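Local atomic coordinates of inosine-uridine nucleoside N-ribohydrolase (Xanthomonas oryzae pv. oryzae, PDB entry 4KL0), a protein that binds calcium and probably hydrolyses N-glycosidic bonds as nucleoside hydrolases do, although its substrate is not established. Residues A[49-54]-A[369-374]; A[191-196]-A[205-210]; A[114-119]-A[257-262]; A[63-68]-A[74-79]. All coordinates share one frame; numbering follows the deposited sequence.

Contact 1 (A[49-54]-A[369-374])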
loop_
_atom_site.group_PDB
_atom_site.type_symbol
_atom_site.label_atom_id
_atom_site.label_comp_id
_atom_site.label_asym_id
_atom_site.label_seq_id
_atom_site.Cartn_x
_atom_site.Cartn_y
_atom_site.Cartn_z
ATOM N N ALA A 49 -3.261 -6.949 5.963
ATOM C CA ALA A 49 -2.231 -7.995 5.932
ATOM C C ALA A 49 -2.283 -8.835 7.200
ATOM O O ALA A 49 -2.016 -10.036 7.128
ATOM C CB ALA A 49 -0.838 -7.426 5.743
ATOM N N LYS A 50 -2.575 -8.229 8.349
ATOM C CA LYS A 50 -2.686 -9.034 9.573
ATOM C C LYS A 50 -3.705 -10.139 9.422
ATOM O O LYS A 50 -3.405 -11.287 9.791
ATOM C CB LYS A 50 -3.057 -8.163 10.777
ATOM C CG LYS A 50 -3.594 -8.913 11.964
ATOM C CD LYS A 50 -2.577 -9.892 12.517
ATOM C CE LYS A 50 -3.266 -10.664 13.666
ATOM N NZ LYS A 50 -4.087 -9.728 14.541
ATOM N N GLN A 51 -4.874 -9.833 8.852
ATOM C CA GLN A 51 -5.899 -10.851 8.708
ATOM C C GLN A 51 -5.498 -11.853 7.635
ATOM O O GLN A 51 -5.745 -13.058 7.758
ATOM C CB GLN A 51 -7.260 -10.240 8.363
ATOM C CG GLN A 51 -8.357 -11.294 8.340
ATOM C CD GLN A 51 -8.591 -11.958 9.662
ATOM O OE1 GLN A 51 -8.277 -11.421 10.753
ATOM N NE2 GLN A 51 -9.152 -13.154 9.579
ATOM N N LEU A 52 -4.895 -11.374 6.549
ATOM C CA LEU A 52 -4.460 -12.296 5.526
ATOM C C LEU A 52 -3.391 -13.242 6.058
ATOM O O LEU A 52 -3.332 -14.393 5.622
ATOM C CB LEU A 52 -3.998 -11.534 4.275
ATOM C CG LEU A 52 -5.163 -10.863 3.574
ATOM C CD1 LEU A 52 -4.582 -9.739 2.673
ATOM C CD2 LEU A 52 -6.054 -11.843 2.736
ATOM N N GLN A 53 -2.532 -12.774 6.961
ATOM C CA GLN A 53 -1.542 -13.649 7.588
ATOM C C GLN A 53 -2.238 -14.613 8.532
ATOM O O GLN A 53 -1.955 -15.835 8.508
ATOM C CB GLN A 53 -0.513 -12.813 8.367
ATOM C CG GLN A 53 0.591 -13.651 8.975
ATOM C CD GLN A 53 1.872 -12.899 9.154
ATOM O OE1 GLN A 53 2.202 -11.994 8.341
ATOM N NE2 GLN A 53 2.604 -13.201 10.249
ATOM N N ALA A 54 -3.119 -14.102 9.378
ATOM C CA ALA A 54 -3.849 -14.993 10.296
ATOM C C ALA A 54 -4.571 -16.102 9.540
ATOM O O ALA A 54 -4.679 -17.240 10.035
ATOM C CB ALA A 54 -4.860 -14.194 11.147
ATOM N N ALA A 369 -10.270 -5.787 7.516
ATOM C CA ALA A 369 -9.788 -4.839 8.515
ATOM C C ALA A 369 -10.473 -5.068 9.870
ATOM O O ALA A 369 -9.815 -5.072 10.936
ATOM C CB ALA A 369 -9.985 -3.477 8.070
ATOM N N LYS A 370 -11.777 -5.336 9.852
ATOM C CA LYS A 370 -12.449 -5.565 11.151
ATOM C C LYS A 370 -11.976 -6.834 11.835
ATOM O O LYS A 370 -11.777 -6.844 13.077
ATOM C CB LYS A 370 -13.975 -5.649 11.010
ATOM C CG LYS A 370 -14.649 -4.369 10.629
ATOM C CD LYS A 370 -16.107 -4.677 10.285
ATOM C CE LYS A 370 -16.953 -3.426 10.175
ATOM N NZ LYS A 370 -18.435 -3.794 9.997
ATOM N N ALA A 371 -11.774 -7.909 11.066
ATOM C CA ALA A 371 -11.305 -9.169 11.661
ATOM C C ALA A 371 -9.894 -9.004 12.250
ATOM O O ALA A 371 -9.571 -9.559 13.316
ATOM C CB ALA A 371 -11.366 -10.320 10.621
ATOM N N ALA A 372 -9.072 -8.182 11.584
ATOM C CA ALA A 372 -7.685 -7.993 11.965
ATOM C C ALA A 372 -7.601 -7.282 13.320
ATOM O O ALA A 372 -6.599 -7.436 14.041
ATOM C CB ALA A 372 -6.930 -7.173 10.852
ATOM N N LEU A 373 -8.617 -6.481 13.643
ATOM C CA LEU A 373 -8.560 -5.626 14.827
ATOM C C LEU A 373 -9.321 -6.195 16.025
ATOM O O LEU A 373 -9.534 -5.481 16.989
ATOM C CB LEU A 373 -9.048 -4.228 14.523
ATOM C CG LEU A 373 -8.290 -3.581 13.369
ATOM C CD1 LEU A 373 -9.030 -2.312 12.902
ATOM C CD2 LEU A 373 -6.906 -3.229 13.876
ATOM N N VAL A 374 -9.618 -7.499 15.983
ATOM C CA VAL A 374 -10.268 -8.177 17.106
ATOM C C VAL A 374 -9.456 -8.135 18.381
ATOM O O VAL A 374 -8.219 -8.152 18.311
ATOM C CB VAL A 374 -10.626 -9.607 16.726
ATOM C CG1 VAL A 374 -10.879 -10.445 17.962
ATOM C CG2 VAL A 374 -11.878 -9.598 15.870
#
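Ala372 sets its methyl group against the backbone of helix 41-54 at Gln51, and the CA atoms of these two residues are only 4.7 Å apart. So close an approach is possible because segment 369-374, which spans the last turn of helix 358-372 and the residues after it, offers alanines here. Ala372 CB is 3.9 Å from Gln51 N and lies about as near to Lys50 CG and Gln51 CB, so the methyl sits between the roots of two neighbouring side chains. This is the tight, buried half of the contact, and Ala372 also touches Thr47 of the same helix 41-54.

Gln51 is buried as well. It leaves its helix with CG anti to the backbone N (chi1 -175°) and bends at chi2, which sets a face of the amide over the Ala371 methyl. Gln51 OE1 comes to 3.3 Å from Ala371 CB and Gln51 CD to 3.4 Å from the same methyl. Ala372 N is 3.4 Å from Gln51 OE1, but the angle is too poor for a hydrogen bond. The amide is held instead through Gln51 NE2, which binds Asp55.

The more open side lies at Ala371 and Lys50, both partly exposed. Lys50 reaches past Ala372, bending at chi2 and chi4, and Lys50 NZ makes a weak bond of 3.4 Å to Ala372 O; its stronger partner is Leu87 O.

The contact joins the C-terminal helix to the helix that precedes strand 58-65. Its chemistry implies that close backbone approach and methyl packing bring the helices together, while the lysine adds a weak polar link to a carbonyl at the helix end.

Contact 2 (A[191-196]-A[205-210])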
loop_
_atom_site.group_PDB
_atom_site.type_symbol
_atom_site.label_atom_id
_atom_site.label_comp_id
_atom_site.label_asym_id
_atom_site.label_seq_id
_atom_site.Cartn_x
_atom_site.Cartn_y
_atom_site.Cartn_z
ATOM N N VAL A 191 8.075 -1.940 -20.788
ATOM C CA VAL A 191 7.186 -1.041 -20.067
ATOM C C VAL A 191 8.051 -0.185 -19.148
ATOM O O VAL A 191 9.056 -0.660 -18.614
ATOM C CB VAL A 191 6.195 -1.889 -19.243
ATOM C CG1 VAL A 191 5.331 -1.012 -18.330
ATOM C CG2 VAL A 191 5.334 -2.665 -20.193
ATOM N N GLN A 192 7.677 1.092 -19.017
ATOM C CA GLN A 192 8.416 1.994 -18.135
ATOM C C GLN A 192 7.444 2.774 -17.256
ATOM O O GLN A 192 6.235 2.865 -17.501
ATOM C CB GLN A 192 9.350 2.915 -18.952
ATOM C CG GLN A 192 8.668 3.833 -19.851
ATOM C CD GLN A 192 9.672 4.580 -20.751
ATOM O OE1 GLN A 192 10.875 4.589 -20.507
ATOM N NE2 GLN A 192 9.153 5.198 -21.775
ATOM N N PRO A 193 7.963 3.364 -16.166
ATOM C CA PRO A 193 7.007 4.054 -15.299
ATOM C C PRO A 193 6.549 5.438 -15.742
ATOM O O PRO A 193 7.372 6.213 -16.280
ATOM C CB PRO A 193 7.816 4.230 -14.002
ATOM C CG PRO A 193 9.228 4.359 -14.476
ATOM C CD PRO A 193 9.320 3.308 -15.611
ATOM N N ASP A 194 5.282 5.748 -15.491
ATOM C CA ASP A 194 4.687 7.093 -15.682
ATOM C C ASP A 194 5.308 8.040 -14.659
ATOM O O ASP A 194 5.157 7.843 -13.432
ATOM C CB ASP A 194 3.170 7.019 -15.479
ATOM C CG ASP A 194 2.408 8.284 -15.954
ATOM O OD1 ASP A 194 2.904 9.444 -15.849
ATOM O OD2 ASP A 194 1.256 8.109 -16.437
ATOM N N THR A 195 5.918 9.122 -15.159
ATOM C CA THR A 195 6.496 10.107 -14.233
ATOM C C THR A 195 5.501 10.824 -13.356
ATOM O O THR A 195 5.926 11.470 -12.378
ATOM C CB THR A 195 7.292 11.191 -14.993
ATOM O OG1 THR A 195 6.374 11.915 -15.833
ATOM C CG2 THR A 195 8.331 10.507 -15.834
ATOM N N ARG A 196 4.214 10.767 -13.693
ATOM C CA ARG A 196 3.162 11.468 -12.961
ATOM C C ARG A 196 2.627 10.682 -11.783
ATOM O O ARG A 196 1.961 11.235 -10.926
ATOM C CB ARG A 196 1.999 11.869 -13.901
ATOM C CG ARG A 196 2.495 12.780 -15.021
ATOM C CD ARG A 196 1.430 12.858 -16.140
ATOM N NE ARG A 196 1.300 11.557 -16.794
ATOM C CZ ARG A 196 0.401 11.310 -17.765
ATOM N NH1 ARG A 196 -0.428 12.274 -18.203
ATOM N NH2 ARG A 196 0.311 10.088 -18.269
ATOM N N HIS A 205 14.234 7.585 -11.047
ATOM C CA HIS A 205 15.334 6.765 -11.589
ATOM C C HIS A 205 15.282 5.386 -11.024
ATOM O O HIS A 205 15.453 4.418 -11.763
ATOM C CB HIS A 205 16.699 7.400 -11.305
ATOM C CG HIS A 205 16.746 8.823 -11.759
ATOM N ND1 HIS A 205 16.492 9.175 -13.070
ATOM C CD2 HIS A 205 16.864 9.981 -11.069
ATOM C CE1 HIS A 205 16.503 10.492 -13.180
ATOM N NE2 HIS A 205 16.742 11.004 -11.983
ATOM N N ALA A 206 15.040 5.272 -9.717
ATOM C CA ALA A 206 14.802 3.936 -9.143
ATOM C C ALA A 206 13.573 3.234 -9.738
ATOM O O ALA A 206 13.616 2.021 -9.938
ATOM C CB ALA A 206 14.635 4.022 -7.629
ATOM N N ALA A 207 12.467 3.970 -9.992
ATOM C CA ALA A 207 11.297 3.360 -10.633
ATOM C C ALA A 207 11.657 2.863 -12.042
ATOM O O ALA A 207 11.269 1.763 -12.412
ATOM C CB ALA A 207 10.138 4.303 -10.748
ATOM N N ARG A 208 12.380 3.662 -12.808
ATOM C CA ARG A 208 12.792 3.161 -14.131
ATOM C C ARG A 208 13.685 1.915 -13.987
ATOM O O ARG A 208 13.569 0.988 -14.789
ATOM C CB ARG A 208 13.554 4.266 -14.884
ATOM C CG ARG A 208 12.647 5.377 -15.242
ATOM C CD ARG A 208 13.352 6.570 -15.920
ATOM N NE ARG A 208 12.284 7.430 -16.407
ATOM C CZ ARG A 208 12.309 8.745 -16.474
ATOM N NH1 ARG A 208 13.407 9.417 -16.091
ATOM N NH2 ARG A 208 11.205 9.375 -16.936
ATOM N N ALA A 209 14.605 1.921 -13.044
ATOM C CA ALA A 209 15.516 0.785 -12.896
ATOM C C ALA A 209 14.689 -0.477 -12.541
ATOM O O ALA A 209 14.972 -1.596 -13.013
ATOM C CB ALA A 209 16.540 1.070 -11.851
ATOM N N LEU A 210 13.692 -0.315 -11.673
ATOM C CA LEU A 210 12.929 -1.468 -11.197
ATOM C C LEU A 210 12.069 -2.071 -12.300
ATOM O O LEU A 210 12.136 -3.316 -12.497
ATOM C CB LEU A 210 12.110 -1.135 -9.915
ATOM C CG LEU A 210 11.273 -2.286 -9.369
ATOM C CD1 LEU A 210 12.142 -3.335 -8.666
ATOM C CD2 LEU A 210 10.210 -1.745 -8.392
#
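Pro193 lies against helix 204-216, and the contact is a loop-on-helix packing within the nucleoside hydrolase fold: segment 191-196 belongs to the loop that follows strand 172-178 of the central sheet. The apolar part centres on the proline ring. Pro193 CG touches Ala207 CB at 3.8 Å and Arg208 CG at 3.6 Å, while its approach to Arg208 N, also 3.6 Å, shows the ring resting on the helix backbone itself. The ring and the arginine chain cross at about a right angle, and Ile204, Tyr211 and Asn200 also touch the proline.

On the more exposed side, Arg208 runs out extended from CG to NE and carries its guanidinium to Thr195. The meeting is a van der Waals one: Thr195 CG2 is 3.3 Å from Arg208 NH2 and approaches it obliquely.

Within the loop, Asp194 and Arg196 bond to each other. Asp194 OD1 accepts from Arg196 N, closing an Asx turn, and Arg196 also grips the same carboxylate side-on in a salt bridge. Arg196 NE gives Asp194 OD1 a nearly straight bond of 2.8 Å (175°) through the syn lone pair, whereas Arg196 NH2 meets Asp194 OD2 at 2.9 Å, tilted 23° from the guanidinium plane.

Contact 3 (A[114-119]-A[257-262])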
loop_
_atom_site.group_PDB
_atom_site.type_symbol
_atom_site.label_atom_id
_atom_site.label_comp_id
_atom_site.label_asym_id
_atom_site.label_seq_id
_atom_site.Cartn_x
_atom_site.Cartn_y
_atom_site.Cartn_z
ATOM N N LEU A 114 2.118 12.650 9.804
ATOM C CA LEU A 114 0.835 13.122 10.383
ATOM C C LEU A 114 0.885 13.001 11.907
ATOM O O LEU A 114 1.402 12.022 12.471
ATOM C CB LEU A 114 -0.329 12.313 9.785
ATOM C CG LEU A 114 -0.527 12.483 8.275
ATOM C CD1 LEU A 114 -1.620 11.529 7.718
ATOM C CD2 LEU A 114 -0.816 13.916 7.966
ATOM N N ALA A 115 0.350 14.001 12.603
ATOM C CA ALA A 115 0.480 14.001 14.080
ATOM C C ALA A 115 -0.104 12.757 14.783
ATOM O O ALA A 115 0.400 12.301 15.842
ATOM C CB ALA A 115 -0.163 15.264 14.622
ATOM N N GLU A 116 -1.128 12.163 14.185
ATOM C CA GLU A 116 -1.803 11.010 14.780
ATOM C C GLU A 116 -0.871 9.785 14.922
ATOM O O GLU A 116 -1.048 8.904 15.781
ATOM C CB GLU A 116 -3.027 10.655 13.920
ATOM C CG GLU A 116 -4.166 11.657 13.901
ATOM C CD GLU A 116 -3.982 12.867 13.011
ATOM O OE1 GLU A 116 -3.004 12.946 12.227
ATOM O OE2 GLU A 116 -4.826 13.788 13.100
ATOM N N GLY A 117 0.154 9.716 14.073
ATOM C CA GLY A 117 1.074 8.620 14.194
ATOM C C GLY A 117 2.148 8.775 15.232
ATOM O O GLY A 117 2.803 7.807 15.555
ATOM N N ALA A 118 2.354 9.994 15.743
ATOM C CA ALA A 118 3.501 10.214 16.647
ATOM C C ALA A 118 3.538 9.235 17.836
ATOM O O ALA A 118 4.571 8.639 18.131
ATOM C CB ALA A 118 3.505 11.629 17.130
ATOM N N ALA A 119 2.409 9.055 18.510
ATOM C CA ALA A 119 2.363 8.216 19.715
ATOM C C ALA A 119 2.339 6.747 19.398
ATOM O O ALA A 119 2.308 5.903 20.310
ATOM C CB ALA A 119 1.115 8.565 20.539
ATOM N N GLN A 257 -7.648 9.791 8.563
ATOM C CA GLN A 257 -8.449 10.064 7.383
ATOM C C GLN A 257 -9.365 11.261 7.631
ATOM O O GLN A 257 -9.499 12.166 6.801
ATOM C CB GLN A 257 -9.234 8.844 6.945
ATOM C CG GLN A 257 -10.189 9.171 5.815
ATOM C CD GLN A 257 -9.508 9.468 4.509
ATOM O OE1 GLN A 257 -9.212 8.551 3.722
ATOM N NE2 GLN A 257 -9.218 10.743 4.276
ATOM N N LYS A 258 -9.988 11.281 8.802
ATOM C CA LYS A 258 -10.932 12.371 9.033
ATOM C C LYS A 258 -10.169 13.705 9.098
ATOM O O LYS A 258 -10.626 14.671 8.495
ATOM C CB LYS A 258 -11.795 12.057 10.274
ATOM C CG LYS A 258 -12.855 13.072 10.579
ATOM C CD LYS A 258 -13.621 12.593 11.790
ATOM C CE LYS A 258 -14.539 13.694 12.243
ATOM N NZ LYS A 258 -15.069 13.339 13.601
ATOM N N ASN A 259 -9.028 13.768 9.778
ATOM C CA ASN A 259 -8.318 15.045 9.887
ATOM C C ASN A 259 -7.708 15.490 8.544
ATOM O O ASN A 259 -7.771 16.690 8.193
ATOM C CB ASN A 259 -7.352 15.060 11.079
ATOM C CG ASN A 259 -8.072 14.807 12.427
ATOM O OD1 ASN A 259 -9.194 15.317 12.665
ATOM N ND2 ASN A 259 -7.426 14.021 13.316
ATOM N N ALA A 260 -7.124 14.561 7.767
ATOM C CA ALA A 260 -6.646 14.892 6.420
ATOM C C ALA A 260 -7.759 15.530 5.580
ATOM O O ALA A 260 -7.568 16.556 4.859
ATOM C CB ALA A 260 -6.108 13.610 5.707
ATOM N N LEU A 261 -8.955 14.965 5.662
ATOM C CA LEU A 261 -10.034 15.437 4.835
ATOM C C LEU A 261 -10.545 16.820 5.339
ATOM O O LEU A 261 -10.899 17.706 4.533
ATOM C CB LEU A 261 -11.144 14.420 4.823
ATOM C CG LEU A 261 -12.040 14.721 3.647
ATOM C CD1 LEU A 261 -11.267 14.582 2.301
ATOM C CD2 LEU A 261 -13.256 13.804 3.702
ATOM N N LYS A 262 -10.534 16.952 6.663
ATOM C CA LYS A 262 -10.916 18.216 7.314
ATOM C C LYS A 262 -9.970 19.311 6.844
ATOM O O LYS A 262 -10.402 20.403 6.429
ATOM C CB LYS A 262 -10.826 18.059 8.833
ATOM C CG LYS A 262 -11.059 19.344 9.654
ATOM C CD LYS A 262 -11.104 19.007 11.175
ATOM C CE LYS A 262 -11.402 20.276 11.997
ATOM N NZ LYS A 262 -10.672 20.370 13.323
#
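The backbones of Glu116 and Asn259 stand well apart, their CA atoms 9.1 Å from each other, with 115-118 in helical phi/psi but lacking the regular helical bonds and 257-262 in the middle of a regular helix. Both side chains point into the gap and bridge it. Asn259 ND2 donates to Glu116 OE2 at 2.6 Å, a short bond that is moderately bent, with an N-H...O angle of 148°. The donor reaches Glu116 OE2 on the anti side of the carboxylate and 26° out of its plane. The carboxylate and amide planes are themselves 29° apart, so the two flat groups meet with a twist.

The contact ties the long loop between helices 104-110 and 133-141 to helix 248-269, two elements of the nucleoside hydrolase fold that lie far apart in sequence. It is a surface contact, away from the calcium sites.

Glu116 gets its carboxylate to the helix by a bend at chi2, with CG anti to the carbonyl carbon. The same side chain also touches Asp255 and Val256 about one turn back, and Tyr252 about two. Asn259 CB is 3.5 Å from Glu116 OE2, as is Asn259 CG, which places the carboxylate oxygen beside the base of the asparagine as well as its nitrogen. On the loop, Leu114 O accepts from Gly117 N at 3.1 Å and is also bound by Asn37 ND2.

Contact 4 (A[63-68]-A[74-79])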
loop_
_atom_site.group_PDB
_atom_site.type_symbol
_atom_site.label_atom_id
_atom_site.label_comp_id
_atom_site.label_asym_id
_atom_site.label_seq_id
_atom_site.Cartn_x
_atom_site.Cartn_y
_atom_site.Cartn_z
ATOM N N VAL A 63 9.803 -5.573 5.997
ATOM C CA VAL A 63 9.255 -4.323 5.485
ATOM C C VAL A 63 10.372 -3.289 5.433
ATOM O O VAL A 63 11.092 -3.072 6.422
ATOM C CB VAL A 63 8.134 -3.867 6.443
ATOM C CG1 VAL A 63 7.580 -2.541 6.020
ATOM C CG2 VAL A 63 7.020 -4.897 6.464
ATOM N N VAL A 64 10.567 -2.649 4.289
ATOM C CA VAL A 64 11.583 -1.608 4.195
ATOM C C VAL A 64 10.859 -0.284 3.876
ATOM O O VAL A 64 9.998 -0.224 3.022
ATOM C CB VAL A 64 12.622 -1.925 3.140
ATOM C CG1 VAL A 64 13.629 -0.810 3.067
ATOM C CG2 VAL A 64 13.335 -3.290 3.495
ATOM N N VAL A 65 11.183 0.749 4.624
ATOM C CA VAL A 65 10.371 1.994 4.645
ATOM C C VAL A 65 11.132 3.129 3.951
ATOM O O VAL A 65 12.346 3.378 4.216
ATOM C CB VAL A 65 10.106 2.395 6.130
ATOM C CG1 VAL A 65 9.437 3.738 6.228
ATOM C CG2 VAL A 65 9.255 1.310 6.822
ATOM N N THR A 66 10.419 3.893 3.117
ATOM C CA THR A 66 11.048 4.983 2.378
ATOM C C THR A 66 10.252 6.273 2.602
ATOM O O THR A 66 9.376 6.289 3.461
ATOM C CB THR A 66 11.222 4.604 0.869
ATOM O OG1 THR A 66 12.029 5.561 0.161
ATOM C CG2 THR A 66 9.873 4.460 0.135
ATOM N N LEU A 67 10.641 7.344 1.911
ATOM C CA LEU A 67 10.030 8.681 1.813
ATOM C C LEU A 67 10.525 9.601 2.938
ATOM O O LEU A 67 10.164 9.400 4.113
ATOM C CB LEU A 67 8.458 8.651 1.797
ATOM C CG LEU A 67 7.819 9.989 1.429
ATOM C CD1 LEU A 67 7.960 10.259 -0.100
ATOM C CD2 LEU A 67 6.323 9.837 1.725
ATOM N N GLY A 68 11.387 10.543 2.549
ATOM C CA GLY A 68 12.003 11.502 3.450
ATOM C C GLY A 68 13.507 11.273 3.569
ATOM O O GLY A 68 14.094 10.326 3.021
ATOM N N SER A 74 13.332 6.884 9.393
ATOM C CA SER A 74 13.305 6.162 10.682
ATOM C C SER A 74 12.025 6.391 11.466
ATOM O O SER A 74 11.482 5.450 12.056
ATOM C CB SER A 74 14.527 6.538 11.539
ATOM O OG SER A 74 15.713 5.938 10.968
ATOM N N GLN A 75 11.490 7.620 11.435
ATOM C CA GLN A 75 10.225 7.892 12.124
ATOM C C GLN A 75 9.106 7.025 11.502
ATOM O O GLN A 75 8.299 6.449 12.205
ATOM C CB GLN A 75 9.833 9.391 12.068
ATOM C CG GLN A 75 10.871 10.353 12.607
ATOM C CD GLN A 75 11.386 9.899 13.956
ATOM O OE1 GLN A 75 10.605 9.587 14.874
ATOM N NE2 GLN A 75 12.728 9.806 14.077
ATOM N N ARG A 76 9.071 6.945 10.177
ATOM C CA ARG A 76 8.075 6.119 9.516
ATOM C C ARG A 76 8.253 4.655 9.871
ATOM O O ARG A 76 7.264 3.981 10.115
ATOM C CB ARG A 76 8.120 6.322 7.994
ATOM C CG ARG A 76 7.796 7.704 7.535
ATOM C CD ARG A 76 7.642 7.729 5.981
ATOM N NE ARG A 76 7.767 9.088 5.467
ATOM C CZ ARG A 76 6.868 10.048 5.615
ATOM N NH1 ARG A 76 5.696 9.815 6.292
ATOM N NH2 ARG A 76 7.104 11.253 5.091
ATOM N N ALA A 77 9.504 4.176 9.936
ATOM C CA ALA A 77 9.755 2.789 10.248
ATOM C C ALA A 77 9.334 2.475 11.699
ATOM O O ALA A 77 8.782 1.438 11.967
ATOM C CB ALA A 77 11.263 2.463 10.048
ATOM N N GLN A 78 9.624 3.381 12.615
ATOM C CA GLN A 78 9.187 3.244 13.985
ATOM C C GLN A 78 7.684 3.204 14.057
ATOM O O GLN A 78 7.125 2.430 14.837
ATOM C CB GLN A 78 9.711 4.381 14.828
ATOM C CG GLN A 78 11.258 4.290 15.058
ATOM C CD GLN A 78 11.760 5.511 15.782
ATOM O OE1 GLN A 78 11.159 5.928 16.774
ATOM N NE2 GLN A 78 12.838 6.115 15.290
ATOM N N LEU A 79 6.990 4.045 13.283
ATOM C CA LEU A 79 5.538 3.926 13.260
ATOM C C LEU A 79 5.017 2.582 12.697
ATOM O O LEU A 79 4.099 2.010 13.234
ATOM C CB LEU A 79 4.940 5.105 12.490
ATOM C CG LEU A 79 3.445 5.103 12.264
ATOM C CD1 LEU A 79 3.036 6.494 12.178
ATOM C CD2 LEU A 79 3.091 4.370 10.948
#
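Leu67 O takes a hydrogen bond of 2.8 Å from Arg76 NE, nearly straight at 169°, and the oxygen lies in the guanidinium plane. Seen from the carbonyl the approach is less regular, the donor being tilted 33° from the carbonyl plane. Arg76 gets there on a chain extended from CG to NE, which carries the guanidinium from helix 70-86 to the loop after strand 58-65. Leu67 also packs over one face of that group: Leu67 CD2 is 3.7 Å from Arg76 NH2 and offset toward the rim. The remaining nitrogens are engaged too, Arg76 NH1 by Pro36 O and Arg76 NH2 by His110 O and Lys112 O.

Next to this polar end the strand and helix of a beta-alpha-beta unit pack through small groups. Val65 directs one methyl to each of two helix residues, with Val65 CG1 at 3.4 Å from Arg76 CB and Val65 CG2 at 4.0 Å from Ala77 CB. Thr66 O, buried here without a polar partner, lies 3.4 Å from Arg76 CD.

The chemistry implies that a buried guanidinium, bonded to four backbone carbonyls, fixes the loop that carries Leu67, whose side chain touches the calcium ligand Asp35.

Contact 4 lies nearest the centre of the chain and close to the metal: the side chain of Leu67 is about 7 Å from the bound calcium ion, whose ligands are Asp35, Asp42, Ile151 and Asp318. Contact 3 touches contact 4 directly, Gly117 CA packing 3.5 Å from Leu79 CD1. Contact 1 comes within about 8 Å of contact 4, nearest atoms, and is tied to it through the chain, helix 41-54 leading into strand 58-65. Contact 2 lies on the opposite side of the chain's centre from contact 1, with centres 32 Å apart; its Ala207 side chain is about 14 Å from the calcium.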